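PDB 7NMQ: hemolysin BL lytic component L1, which is the lytic component L1 of haemolysin BL, an alpha-helical pore-forming toxin of Bacillus cereus that probably lyses host cells by perforating their membranes. Local coordinates for residues A[36-41]-A[273-278]. Numbering follows the deposited sequence.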
loop_
_atom_site.group_PDB
_atom_site.type_symbol
_atom_site.label_atom_id
_atom_site.label_comp_id
_atom_site.label_asym_id
_atom_site.label_seq_id
_atom_site.Cartn_x
_atom_site.Cartn_y
_atom_site.Cartn_z
ATOM N N ASN A 36 6.117 -12.072 21.395
ATOM C CA ASN A 36 5.957 -13.547 21.415
ATOM C C ASN A 36 4.822 -13.904 22.365
ATOM O O ASN A 36 4.733 -13.344 23.493
ATOM C CB ASN A 36 7.256 -14.270 21.739
ATOM C CG ASN A 36 8.239 -14.368 20.594
ATOM O OD1 ASN A 36 8.052 -13.753 19.548
ATOM N ND2 ASN A 36 9.290 -15.152 20.793
ATOM N N VAL A 37 3.988 -14.835 21.971
ATOM C CA VAL A 37 2.798 -15.169 22.801
ATOM C C VAL A 37 3.269 -15.750 24.127
ATOM O O VAL A 37 4.122 -16.640 24.172
ATOM C CB VAL A 37 1.846 -16.114 22.064
ATOM C CG1 VAL A 37 2.434 -17.486 21.774
ATOM C CG2 VAL A 37 0.544 -16.293 22.809
ATOM N N ASN A 38 2.644 -15.281 25.192
ATOM C CA ASN A 38 2.929 -15.767 26.550
ATOM C C ASN A 38 1.944 -16.877 26.922
ATOM O O ASN A 38 0.794 -16.603 27.245
ATOM C CB ASN A 38 2.890 -14.609 27.550
ATOM C CG ASN A 38 3.230 -15.053 28.968
ATOM O OD1 ASN A 38 3.489 -16.223 29.256
ATOM N ND2 ASN A 38 3.214 -14.094 29.858
ATOM N N LEU A 39 2.429 -18.107 26.907
ATOM C CA LEU A 39 1.693 -19.262 27.489
ATOM C C LEU A 39 2.549 -19.950 28.542
ATOM O O LEU A 39 2.419 -21.173 28.741
ATOM C CB LEU A 39 1.284 -20.208 26.368
ATOM C CG LEU A 39 0.063 -19.698 25.612
ATOM C CD1 LEU A 39 -0.098 -20.456 24.319
ATOM C CD2 LEU A 39 -1.207 -19.779 26.463
ATOM N N SER A 40 3.406 -19.204 29.211
ATOM C CA SER A 40 4.274 -19.782 30.257
ATOM C C SER A 40 3.407 -20.204 31.452
ATOM O O SER A 40 2.446 -19.504 31.783
ATOM C CB SER A 40 5.337 -18.825 30.653
ATOM O OG SER A 40 4.764 -17.724 31.327
ATOM N N ASN A 41 3.747 -21.336 32.059
ATOM C CA ASN A 41 3.079 -21.898 33.263
ATOM C C ASN A 41 1.648 -22.304 32.946
ATOM O O ASN A 41 0.810 -22.339 33.843
ATOM C CB ASN A 41 3.096 -20.927 34.452
ATOM C CG ASN A 41 2.779 -21.625 35.761
ATOM O OD1 ASN A 41 3.370 -22.653 36.053
ATOM N ND2 ASN A 41 1.853 -21.098 36.553
ATOM N N ALA A 273 -9.366 -10.759 29.873
ATOM C CA ALA A 273 -9.050 -12.184 29.649
ATOM C C ALA A 273 -7.905 -12.647 30.556
ATOM O O ALA A 273 -6.974 -11.882 30.827
ATOM C CB ALA A 273 -8.707 -12.361 28.189
ATOM N N ASP A 274 -7.953 -13.916 30.956
ATOM C CA ASP A 274 -6.823 -14.604 31.612
ATOM C C ASP A 274 -5.730 -14.904 30.577
ATOM O O ASP A 274 -5.910 -14.619 29.414
ATOM C CB ASP A 274 -7.316 -15.869 32.324
ATOM C CG ASP A 274 -7.736 -17.024 31.427
ATOM O OD1 ASP A 274 -7.670 -16.897 30.177
ATOM O OD2 ASP A 274 -8.056 -18.094 31.991
ATOM N N ARG A 275 -4.636 -15.532 30.999
ATOM C CA ARG A 275 -3.447 -15.700 30.131
ATOM C C ARG A 275 -3.834 -16.534 28.896
ATOM O O ARG A 275 -3.387 -16.224 27.785
ATOM C CB ARG A 275 -2.252 -16.283 30.886
ATOM C CG ARG A 275 -1.068 -16.527 29.974
ATOM C CD ARG A 275 0.171 -16.851 30.781
ATOM N NE ARG A 275 0.619 -15.773 31.641
ATOM C CZ ARG A 275 1.655 -15.859 32.491
ATOM N NH1 ARG A 275 2.286 -16.996 32.640
ATOM N NH2 ARG A 275 2.027 -14.821 33.210
ATOM N N ALA A 276 -4.491 -17.686 29.078
ATOM C CA ALA A 276 -4.857 -18.556 27.943
ATOM C C ALA A 276 -5.742 -17.787 26.959
ATOM O O ALA A 276 -5.512 -17.875 25.743
ATOM C CB ALA A 276 -5.553 -19.794 28.435
ATOM N N ASN A 277 -6.727 -17.064 27.453
ATOM C CA ASN A 277 -7.669 -16.343 26.569
ATOM C C ASN A 277 -6.939 -15.179 25.927
ATOM O O ASN A 277 -7.208 -14.892 24.710
ATOM C CB ASN A 277 -8.918 -15.940 27.332
ATOM C CG ASN A 277 -9.848 -17.125 27.506
ATOM O OD1 ASN A 277 -10.001 -17.668 28.581
ATOM N ND2 ASN A 277 -10.547 -17.496 26.460
ATOM N N GLN A 278 -6.006 -14.545 26.606
ATOM C CA GLN A 278 -5.177 -13.490 25.961
ATOM C C GLN A 278 -4.389 -14.091 24.800
ATOM O O GLN A 278 -4.181 -13.413 23.797
ATOM C CB GLN A 278 -4.245 -12.796 26.952
ATOM C CG GLN A 278 -4.995 -11.856 27.852
ATOM C CD GLN A 278 -4.115 -11.097 28.805
ATOM O OE1 GLN A 278 -2.969 -11.458 29.060
ATOM N NE2 GLN A 278 -4.665 -10.034 29.342
HETATM O O HOH W 1 -1.133 -14.883 26.781
#
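Leu-39 and Ala-276 bring the two backbones closest, with CA atoms 6.6 Å apart, where the extended loop between helices 10-33 and 45-103 passes the first turn of helix 275-325. Arg-275 carries most of the contact. Its CG lies anti to the backbone N (chi1 177°), sending the chain out toward the loop, and a bend at chi3 turns the guanidinium across Asn-38 to reach Ser-40. There NH1 donates to Ser-40 O at 2.7 Å; the acceptor lies in the guanidinium plane, but the N-H...O angle is bent to 142° and the donor stands above the carbonyl plane. Asn-38 ND2 sits over one guanidinium face, offset toward its rim, 3.5 Å from Arg-275 CZ, the amide plane inclined by 38°. An Asx turn, in which Asn-38 OD1 accepts from Ser-40 N at 3.0 Å, helps hold that amide. Nearer the helix, Arg-275 CG rests against Asn-38 O, and a water lies within bonding reach of both Asn-38 O and Arg-275 O and probably bridges them at least part of the time. Leu-39 adds an apolar touch, CD2 reaching Ala-276 CA at 4.1 Å, and extends onto Ala-279, while Val-37 packs between this helix and Leu-52 and Ile-55 of helix 45-103. On the helix side, Asp-274 is the N-cap, its OD1 accepting from Asn-277 N at 2.9 Å. The contact thus ties an interhelical loop to a helix start near one end of the elongated bundle of this ClyA-like family member. Its single direct hydrogen bond joins a charged donor to a neutral carbonyl; no acidic group meets Arg-275 across this contact, so its charge is probably met largely by solvent, to which the residue is exposed, and the Asx turn, which helps place Asn-38 over the guanidinium, probably contributes to the grip as well.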